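Pullulanase (Klebsiella oxytoca, PDB 2YOC) hydrolyses the alpha-1,6-glucosidic linkages of pullulan and related branched dextrins and is a calcium-binding enzyme linked to type 2 secretion. Local coordinates at residues S721-D726 and I798-A803; A777-D782 and G805-D810; E813-V818 and I860-Q865; S727-G732 and Q824-M829. All coordinates share one frame; numbering follows the deposited sequence.

Interaction 1: residues S721-D726 and I798-A803; sequences SDRLRD and IDYNGA. With SO4 (sulfate ion), chain R.
Tyr800, the first residue of the type I' turn of a small beta hairpin, presses its ring onto the first turn of helix 722-729. With CG anti to the backbone N (chi1 174°), the ring reaches out to the helix. Arg723 lies across one ring face: its CG sits 3.9 Å from the Tyr800 ring centroid in a CH-pi contact, and its NH1 ends 3.3 Å from Tyr800 CD2, the guanidinium plane turned 36° from the ring. An arginine suits this place because its chain offers CH groups to the ring while its polar end is held by others: NH1 by Asp722 OD1 at 2.7 Å in a salt bridge, NE and NH2 by the carbonyls of Gly805 and Pro804. At the ring's edge the Tyr800 hydroxyl donates to Asp726 OD2 at 2.5 Å, meeting it from above the carboxylate plane. Asp726 OD1 is gripped side-on by Arg725 NE and NH2, both on one face, which should fix the carboxylate's rotation; Arg725 NH1 bonds to the hydroxyl of Tyr817. Asp799 OD2 accepts from Gly802 N, an Asx motif, and Asn801 and Gly802 have the positive phi that a type I' turn requires. Asp799 N bonds weakly (3.3 Å) to O1 of a sulfate, probably from the crystallisation liquor. This is a two-residue beta hairpin docked mainly through one aromatic side chain on a helix of an alpha/beta barrel.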
# COMPACT_ATOMS: atom_id res chain seq x y z
N SER B 721 -3.35 4.36 24.89
CA SER B 721 -3.14 4.52 23.46
C SER B 721 -2.41 5.82 23.17
O SER B 721 -2.87 6.92 23.53
CB SER B 721 -4.44 4.43 22.67
OG SER B 721 -4.17 4.55 21.29
N ASP B 722 -1.23 5.65 22.57
CA ASP B 722 -0.31 6.70 22.18
C ASP B 722 -0.64 7.23 20.78
O ASP B 722 -0.12 8.27 20.38
CB ASP B 722 1.14 6.17 22.25
CG ASP B 722 1.44 4.81 21.62
OD1 ASP B 722 0.48 4.04 21.39
OD2 ASP B 722 2.63 4.50 21.43
N ARG B 723 -1.53 6.52 20.05
CA ARG B 723 -1.93 6.87 18.70
C ARG B 723 -2.65 8.19 18.62
O ARG B 723 -2.20 9.07 17.88
CB ARG B 723 -2.77 5.76 18.07
CG ARG B 723 -1.97 4.60 17.55
CD ARG B 723 -1.75 3.62 18.64
NE ARG B 723 -1.33 2.32 18.13
CZ ARG B 723 -0.24 1.70 18.53
NH1 ARG B 723 0.57 2.28 19.41
NH2 ARG B 723 0.06 0.50 18.07
N LEU B 724 -3.78 8.34 19.34
CA LEU B 724 -4.53 9.60 19.30
C LEU B 724 -3.70 10.67 19.99
O LEU B 724 -3.59 11.78 19.47
CB LEU B 724 -5.91 9.44 19.94
CG LEU B 724 -6.79 10.67 20.09
CD1 LEU B 724 -8.24 10.34 19.81
CD2 LEU B 724 -6.67 11.26 21.49
N ARG B 725 -3.05 10.31 21.12
CA ARG B 725 -2.22 11.17 21.95
C ARG B 725 -1.27 11.97 21.14
O ARG B 725 -1.32 13.20 21.20
CB ARG B 725 -1.47 10.34 22.98
CG ARG B 725 -0.61 11.19 23.89
CD ARG B 725 0.45 10.34 24.53
NE ARG B 725 1.50 9.98 23.58
CZ ARG B 725 2.35 8.97 23.76
NH1 ARG B 725 2.23 8.16 24.81
NH2 ARG B 725 3.30 8.73 22.86
N ASP B 726 -0.44 11.30 20.36
CA ASP B 726 0.58 11.91 19.51
C ASP B 726 -0.00 12.70 18.34
O ASP B 726 0.60 13.69 17.92
CB ASP B 726 1.58 10.85 19.03
CG ASP B 726 2.64 10.45 20.06
OD1 ASP B 726 2.73 11.10 21.12
OD2 ASP B 726 3.41 9.54 19.76
N ILE B 798 -3.89 0.94 9.41
CA ILE B 798 -3.46 2.35 9.48
C ILE B 798 -2.20 2.35 10.26
O ILE B 798 -2.21 1.90 11.39
CB ILE B 798 -4.51 3.28 10.15
CG1 ILE B 798 -5.80 3.37 9.34
CG2 ILE B 798 -3.94 4.68 10.50
CD1 ILE B 798 -5.72 4.06 7.97
N ASP B 799 -1.11 2.81 9.68
CA ASP B 799 0.20 2.81 10.34
C ASP B 799 0.33 3.82 11.50
O ASP B 799 -0.29 4.88 11.48
CB ASP B 799 1.30 3.04 9.29
CG ASP B 799 2.68 3.30 9.83
OD1 ASP B 799 2.97 4.48 10.17
OD2 ASP B 799 3.45 2.33 9.95
N TYR B 800 1.15 3.47 12.49
CA TYR B 800 1.56 4.33 13.59
C TYR B 800 3.02 4.06 13.90
O TYR B 800 3.35 3.23 14.75
CB TYR B 800 0.68 4.19 14.83
CG TYR B 800 1.21 4.99 16.01
CD1 TYR B 800 1.14 6.38 16.02
CD2 TYR B 800 1.77 4.36 17.11
CE1 TYR B 800 1.62 7.12 17.10
CE2 TYR B 800 2.27 5.08 18.19
CZ TYR B 800 2.19 6.47 18.19
OH TYR B 800 2.65 7.17 19.27
N ASN B 801 3.91 4.73 13.16
CA ASN B 801 5.37 4.59 13.30
C ASN B 801 5.84 3.14 13.13
O ASN B 801 6.68 2.66 13.91
CB ASN B 801 5.87 5.17 14.64
CG ASN B 801 5.41 6.56 15.02
OD1 ASN B 801 5.03 7.38 14.17
ND2 ASN B 801 5.51 6.88 16.31
N GLY B 802 5.29 2.46 12.12
CA GLY B 802 5.67 1.08 11.83
C GLY B 802 4.75 0.06 12.46
O GLY B 802 4.71 -1.11 12.04
N ALA B 803 3.98 0.49 13.45
CA ALA B 803 3.04 -0.34 14.16
C ALA B 803 1.62 -0.24 13.59
O ALA B 803 1.25 0.81 13.03
CB ALA B 803 3.02 0.05 15.64
S SO4 R . -2.05 4.31 5.85
O1 SO4 R . -1.00 4.60 6.86
O2 SO4 R . -2.61 3.00 6.08
O3 SO4 R . -1.46 4.30 4.51
O4 SO4 R . -3.13 5.35 5.92

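Interaction 2: residues A777-D782 and G805-D810; sequences AGNLAD and GGYAAD
Asn779 carries the polar core of this contact between two loops, reaching from the end of helix 762-776 to residues 805-810. Its CB packs against Val814 of the adjoining barrel strand. CG stands roughly anti to the backbone N (chi1 -152°), and at the tip ND2 donates to Gly805 O at 2.8 Å along a nearly straight bond (169°) that lies in the amide plane. Asn779 OD1 is 3.5 Å from Gly805 O, two acceptors that make no bond, so ND2 is the atom turned to the carbonyl. The same nitrogen passes 3.2 Å from Tyr807 CD2, the amide and ring planes being steeply inclined; the Tyr807 hydroxyl bonds to Thr719. The main-chain O of Asn779 accepts from both Tyr807 N and Ala808 N, the second within the carbonyl plane and the first from well above it. Ala781 N donates to Ala808 O at 3.0 Å, completing a single bridge between Leu780 and Ala808. A water also donates to Ala808 O and accepts from Asp782 N. Small residues suit so close a crossing: a CB on Gly806 would point at the other loop and run into Leu780 O, and the Ala808 methyl touches Leu780 CD2 at 3.9 Å. The contact is a single beta bridge between loops, directly after a Schellman motif, with Gly778 at C-prime, that ends helix 762-776.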
# COMPACT_ATOMS: atom_id res chain seq x y z
N ALA B 777 -12.90 6.35 17.74
CA ALA B 777 -13.72 5.16 17.58
C ALA B 777 -13.13 3.98 18.39
O ALA B 777 -13.32 2.80 18.05
CB ALA B 777 -13.86 4.81 16.11
N GLY B 778 -12.42 4.31 19.47
CA GLY B 778 -11.84 3.34 20.39
C GLY B 778 -10.67 2.52 19.89
O GLY B 778 -10.51 1.38 20.31
N ASN B 779 -9.83 3.09 18.99
CA ASN B 779 -8.63 2.45 18.43
C ASN B 779 -8.72 0.92 18.18
O ASN B 779 -7.91 0.14 18.68
CB ASN B 779 -7.39 2.84 19.25
CG ASN B 779 -6.15 2.82 18.41
OD1 ASN B 779 -5.93 3.68 17.55
ND2 ASN B 779 -5.37 1.79 18.56
N LEU B 780 -9.71 0.52 17.41
CA LEU B 780 -9.97 -0.89 17.12
C LEU B 780 -9.21 -1.44 15.91
O LEU B 780 -9.07 -0.75 14.91
CB LEU B 780 -11.48 -1.14 16.97
CG LEU B 780 -12.35 -0.69 18.15
CD1 LEU B 780 -13.83 -0.84 17.83
CD2 LEU B 780 -12.03 -1.46 19.41
N ALA B 781 -8.75 -2.67 15.98
CA ALA B 781 -8.01 -3.31 14.92
C ALA B 781 -8.87 -3.64 13.72
O ALA B 781 -8.35 -3.75 12.62
CB ALA B 781 -7.38 -4.58 15.45
N ASP B 782 -10.16 -3.85 13.92
CA ASP B 782 -11.04 -4.27 12.84
C ASP B 782 -11.98 -3.21 12.25
O ASP B 782 -12.68 -3.47 11.25
CB ASP B 782 -11.78 -5.60 13.18
CG ASP B 782 -10.83 -6.73 13.47
OD1 ASP B 782 -9.88 -6.93 12.68
OD2 ASP B 782 -11.00 -7.38 14.53
N GLY B 805 -1.91 0.85 13.77
CA GLY B 805 -2.54 1.93 14.52
C GLY B 805 -3.56 1.40 15.47
O GLY B 805 -3.37 1.48 16.69
N GLY B 806 -4.59 0.78 14.91
CA GLY B 806 -5.64 0.14 15.69
C GLY B 806 -5.15 -1.21 16.16
O GLY B 806 -4.44 -1.88 15.41
N TYR B 807 -5.51 -1.60 17.39
CA TYR B 807 -5.05 -2.87 17.98
C TYR B 807 -6.06 -3.59 18.85
O TYR B 807 -5.86 -4.78 19.13
CB TYR B 807 -3.73 -2.71 18.78
CG TYR B 807 -3.80 -1.73 19.93
CD1 TYR B 807 -4.25 -2.13 21.18
CD2 TYR B 807 -3.37 -0.42 19.78
CE1 TYR B 807 -4.31 -1.23 22.24
CE2 TYR B 807 -3.39 0.48 20.85
CZ TYR B 807 -3.86 0.07 22.08
OH TYR B 807 -3.87 0.96 23.12
N ALA B 808 -7.09 -2.84 19.35
CA ALA B 808 -8.05 -3.35 20.30
C ALA B 808 -9.19 -4.16 19.75
O ALA B 808 -9.55 -3.99 18.58
CB ALA B 808 -8.57 -2.22 21.15
N ALA B 809 -9.80 -5.01 20.61
CA ALA B 809 -11.01 -5.77 20.27
C ALA B 809 -12.23 -4.97 20.68
O ALA B 809 -13.20 -4.96 19.94
CB ALA B 809 -11.03 -7.11 20.97
N ASP B 810 -12.18 -4.28 21.84
CA ASP B 810 -13.29 -3.44 22.33
C ASP B 810 -12.74 -2.07 22.78
O ASP B 810 -11.59 -2.00 23.22
CB ASP B 810 -14.06 -4.12 23.49
CG ASP B 810 -14.62 -5.49 23.17
OD1 ASP B 810 -15.74 -5.56 22.60
OD2 ASP B 810 -13.95 -6.50 23.49
O HOH W 1 -11.22 -4.60 16.59

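Interaction 3: residues E813-V818 and I860-Q865; sequences EVVNYV and IAFDQQ
Val814, Val815 and Asn816 run parallel to Ile860, Ala861 and Phe862, the short strand axes lying 4.9 Å apart and inclined by 42°, with alternate backbone bonds joining them. Ile860 N donates to Val814 O at 2.9 Å, Asn816 N to Ile860 O at 2.9 Å, and Phe862 N to Asn816 O at 3.1 Å. Val815 and Ile860 share one face of the sheet, where Val815 CG2 meets Ile860 CB at 4.2 Å; here they also touch Phe692 and Tyr690 of strand 690-693, so branched aliphatic groups fill the barrel interior. CG1, the other branch of Val815, is anti to the backbone N (chi1 176°) and packs on Phe862 CB. The Phe862 ring makes an edge-to-face contact with Phe720, while Tyr817 CB touches Phe862 CD1 at 3.7 Å. Asn816 and Ala861 occupy the outer face. The small Ala861 lies against helix 840-855, and Asn816, a polar residue in a buried place, has its ND2 satisfied by the carbonyl of Gly775. These are neighbouring strands, seventh and eighth in order, joined by a beta-alpha-beta crossover in the closed (beta/alpha)8 barrel of the glycosyl hydrolase.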
# COMPACT_ATOMS: atom_id res chain seq x y z
N GLU B 813 -10.66 -1.62 26.06
CA GLU B 813 -9.28 -2.06 26.11
C GLU B 813 -8.32 -0.89 25.81
O GLU B 813 -7.11 -1.08 25.91
CB GLU B 813 -9.07 -3.20 25.11
CG GLU B 813 -9.93 -4.40 25.42
CD GLU B 813 -9.67 -5.69 24.67
OE1 GLU B 813 -9.01 -5.66 23.59
OE2 GLU B 813 -10.16 -6.74 25.15
N VAL B 814 -8.86 0.32 25.48
CA VAL B 814 -8.10 1.53 25.11
C VAL B 814 -8.29 2.71 26.07
O VAL B 814 -9.42 3.11 26.34
CB VAL B 814 -8.47 1.98 23.66
CG1 VAL B 814 -7.78 3.29 23.30
CG2 VAL B 814 -8.13 0.92 22.63
N VAL B 815 -7.19 3.35 26.46
CA VAL B 815 -7.26 4.56 27.27
C VAL B 815 -6.66 5.73 26.46
O VAL B 815 -5.45 5.77 26.21
CB VAL B 815 -6.61 4.41 28.67
CG1 VAL B 815 -6.63 5.72 29.42
CG2 VAL B 815 -7.31 3.32 29.49
N ASN B 816 -7.53 6.67 26.03
CA ASN B 816 -7.11 7.85 25.28
C ASN B 816 -6.79 9.00 26.24
O ASN B 816 -7.41 9.15 27.31
CB ASN B 816 -8.18 8.27 24.27
CG ASN B 816 -8.13 7.46 23.00
OD1 ASN B 816 -7.05 7.15 22.45
ND2 ASN B 816 -9.31 7.11 22.49
N TYR B 817 -5.78 9.79 25.87
CA TYR B 817 -5.33 10.90 26.69
C TYR B 817 -4.52 11.89 25.88
O TYR B 817 -3.99 11.55 24.83
CB TYR B 817 -4.55 10.41 27.92
CG TYR B 817 -3.18 9.82 27.65
CD1 TYR B 817 -3.03 8.68 26.86
CD2 TYR B 817 -2.05 10.33 28.27
CE1 TYR B 817 -1.77 8.12 26.64
CE2 TYR B 817 -0.79 9.77 28.07
CZ TYR B 817 -0.66 8.65 27.27
OH TYR B 817 0.61 8.11 27.08
N VAL B 818 -4.46 13.14 26.37
CA VAL B 818 -3.68 14.20 25.73
C VAL B 818 -2.78 14.91 26.75
O VAL B 818 -2.07 15.85 26.40
CB VAL B 818 -4.50 15.15 24.81
CG1 VAL B 818 -4.77 14.50 23.46
CG2 VAL B 818 -5.79 15.62 25.46
N ILE B 860 -11.78 4.82 26.68
CA ILE B 860 -11.81 5.35 28.03
C ILE B 860 -11.07 6.70 28.12
O ILE B 860 -9.94 6.83 27.66
CB ILE B 860 -11.36 4.29 29.05
CG1 ILE B 860 -12.41 3.15 29.10
CG2 ILE B 860 -11.10 4.91 30.45
CD1 ILE B 860 -11.97 1.86 29.72
N ALA B 861 -11.75 7.71 28.65
CA ALA B 861 -11.24 9.06 28.81
C ALA B 861 -10.37 9.15 30.04
O ALA B 861 -10.80 8.82 31.14
CB ALA B 861 -12.40 10.03 28.92
N PHE B 862 -9.12 9.56 29.84
CA PHE B 862 -8.13 9.77 30.88
C PHE B 862 -7.55 11.15 30.67
O PHE B 862 -7.38 11.60 29.54
CB PHE B 862 -7.00 8.75 30.74
CG PHE B 862 -5.86 8.83 31.73
CD1 PHE B 862 -4.83 9.75 31.55
CD2 PHE B 862 -5.74 7.91 32.77
CE1 PHE B 862 -3.76 9.80 32.44
CE2 PHE B 862 -4.68 7.97 33.66
CZ PHE B 862 -3.70 8.91 33.49
N ASP B 863 -7.24 11.80 31.77
CA ASP B 863 -6.64 13.11 31.76
C ASP B 863 -5.92 13.43 33.06
O ASP B 863 -6.27 12.93 34.14
CB ASP B 863 -7.69 14.18 31.46
CG ASP B 863 -7.11 15.57 31.25
OD1 ASP B 863 -5.93 15.67 30.73
OD2 ASP B 863 -7.79 16.55 31.61
N GLN B 864 -4.90 14.30 32.94
CA GLN B 864 -4.07 14.78 34.03
C GLN B 864 -4.85 15.77 34.88
O GLN B 864 -5.54 16.65 34.35
CB GLN B 864 -2.84 15.45 33.43
CG GLN B 864 -1.85 15.89 34.48
CD GLN B 864 -0.70 16.66 33.91
OE1 GLN B 864 -0.82 17.37 32.90
NE2 GLN B 864 0.43 16.56 34.59
N GLN B 865 -4.69 15.68 36.20
CA GLN B 865 -5.27 16.66 37.10
C GLN B 865 -4.66 18.02 36.69
O GLN B 865 -3.46 18.12 36.47
CB GLN B 865 -4.91 16.32 38.56
CG GLN B 865 -4.75 17.51 39.50
CD GLN B 865 -3.75 17.26 40.61
OE1 GLN B 865 -2.87 16.39 40.53
NE2 GLN B 865 -3.83 18.09 41.63

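Interaction 4: residues S727-G732 and Q824-M829; sequences SVRGGG and QTLWDM
The guanidinium of Arg729 has Met829 CG over one face and the carbonyl oxygen of Gln824 at its edge. Met829 is modelled as selenomethionine, and its side chain crosses that of Arg729 at about a right angle; bent at both chi2 and chi3 (-70° and -101°), it brings CE within 3.5 Å of Arg729 NE and onto Gly730 O at 3.6 Å. A long, flexible apolar chain (a selenoether here) fits this place, since it can follow the flat cation without competing for its N-H groups. Two N-H groups converge on Gln824 O: NH2 of Arg729 at 2.7 Å, close to the guanidinium plane, and NH1 at 3.0 Å, a weak bond. Arg729 NH1 also has a second carbonyl partner. Its bend at chi3 (76°) turns the flat end toward them, and Leu826 CD1 lies beside its CG at 4.4 Å. Thr825 is the N-cap of helix 826-833, OG1 accepting from Asp828 N at 3.3 Å and also bonding to the carbonyl of Arg871. At the backbone angles of Gly730 a CB would be jammed against the carbonyl O of Arg729. The contact joins the C-terminal end of helix 722-729, through an arginine bonded to a main-chain carbonyl, to the N-cap of helix 826-833, in the helical layer around the barrel.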
# COMPACT_ATOMS: atom_id res chain seq x y z
N SER B 727 -1.17 12.29 17.82
CA SER B 727 -1.80 12.98 16.70
C SER B 727 -2.36 14.30 17.10
O SER B 727 -2.18 15.27 16.38
CB SER B 727 -2.89 12.11 16.10
OG SER B 727 -2.31 10.91 15.62
N VAL B 728 -3.02 14.35 18.27
CA VAL B 728 -3.65 15.55 18.82
C VAL B 728 -2.59 16.49 19.43
O VAL B 728 -2.62 17.69 19.14
CB VAL B 728 -4.82 15.20 19.78
CG1 VAL B 728 -5.58 16.45 20.22
CG2 VAL B 728 -5.78 14.21 19.13
N ARG B 729 -1.67 15.96 20.25
CA ARG B 729 -0.64 16.75 20.92
C ARG B 729 0.38 17.33 19.95
O ARG B 729 0.74 18.51 20.06
CB ARG B 729 0.11 15.89 21.95
CG ARG B 729 -0.51 15.84 23.33
CD ARG B 729 0.20 14.80 24.19
NE ARG B 729 1.52 15.19 24.71
CZ ARG B 729 1.72 15.91 25.82
NH1 ARG B 729 0.69 16.38 26.52
NH2 ARG B 729 2.96 16.20 26.22
N GLY B 730 0.83 16.49 19.03
CA GLY B 730 1.87 16.84 18.08
C GLY B 730 3.20 16.19 18.44
O GLY B 730 3.58 16.13 19.62
N GLY B 731 3.88 15.70 17.41
CA GLY B 731 5.17 15.02 17.55
C GLY B 731 5.05 13.73 18.31
O GLY B 731 4.11 12.96 18.11
N GLY B 732 6.01 13.50 19.19
CA GLY B 732 6.08 12.34 20.06
C GLY B 732 7.03 12.59 21.21
O GLY B 732 7.71 13.63 21.20
N GLN B 824 5.42 16.80 28.80
CA GLN B 824 4.92 18.19 28.84
C GLN B 824 3.40 18.27 29.08
O GLN B 824 2.66 17.41 28.57
CB GLN B 824 5.26 18.92 27.53
CG GLN B 824 6.73 19.07 27.19
CD GLN B 824 7.43 17.90 26.49
OE1 GLN B 824 6.91 16.78 26.32
NE2 GLN B 824 8.68 18.14 26.11
N THR B 825 2.93 19.31 29.85
CA THR B 825 1.48 19.44 30.02
C THR B 825 0.88 19.86 28.67
O THR B 825 1.59 20.47 27.84
CB THR B 825 1.03 20.43 31.11
OG1 THR B 825 1.25 21.79 30.73
CG2 THR B 825 1.57 20.12 32.46
N LEU B 826 -0.42 19.55 28.45
CA LEU B 826 -1.12 19.92 27.22
C LEU B 826 -0.88 21.40 26.87
O LEU B 826 -0.48 21.69 25.74
CB LEU B 826 -2.61 19.59 27.31
CG LEU B 826 -3.44 19.88 26.08
CD1 LEU B 826 -2.88 19.18 24.82
CD2 LEU B 826 -4.91 19.57 26.32
N TRP B 827 -1.09 22.31 27.86
CA TRP B 827 -0.87 23.74 27.70
C TRP B 827 0.55 24.03 27.25
O TRP B 827 0.75 24.79 26.29
CB TRP B 827 -1.15 24.47 29.00
CG TRP B 827 -0.94 25.95 28.89
CD1 TRP B 827 0.17 26.65 29.24
CD2 TRP B 827 -1.85 26.90 28.31
NE1 TRP B 827 0.01 27.98 28.94
CE2 TRP B 827 -1.22 28.16 28.36
CE3 TRP B 827 -3.13 26.80 27.76
CZ2 TRP B 827 -1.85 29.32 27.90
CZ3 TRP B 827 -3.75 27.95 27.30
CH2 TRP B 827 -3.11 29.20 27.37
N ASP B 828 1.54 23.44 27.94
CA ASP B 828 2.94 23.63 27.59
C ASP B 828 3.21 23.22 26.14
O ASP B 828 3.80 23.99 25.38
CB ASP B 828 3.87 22.98 28.64
CG ASP B 828 3.91 23.68 30.00
OD1 ASP B 828 3.18 24.67 30.18
OD2 ASP B 828 4.67 23.22 30.89
N MSE B 829 2.66 22.08 25.72
CA MSE B 829 2.76 21.60 24.33
C MSE B 829 2.15 22.58 23.33
O MSE B 829 2.76 22.82 22.28
CB MSE B 829 2.11 20.22 24.19
CG MSE B 829 2.91 19.16 24.88
SE MSE B 829 4.60 18.79 23.96
CE MSE B 829 3.95 17.14 23.08

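Interactions 1 and 4 use successive turns of helix 722-729, their centres 14 Å apart. Interaction 3 lies beside both: Arg725 NH1 bonds to Tyr817 OH at 2.8 Å, and Arg729 NH1 to Val818 O at 2.8 Å, so two arginines of one helix fasten the chain that leaves strand 814-816. Interaction 2 joins the hairpin through Ile798 O to Gly805 N, 2.6 Å, and meets interaction 3 where Val814 CG2 lies 3.5 Å from Ala808 CB. It does not touch interaction 4, the nearest atoms being about 8 Å apart. In this family the active site lies at the C-terminal ends of the barrel strands, the end toward which Tyr817 and Gln865 extend.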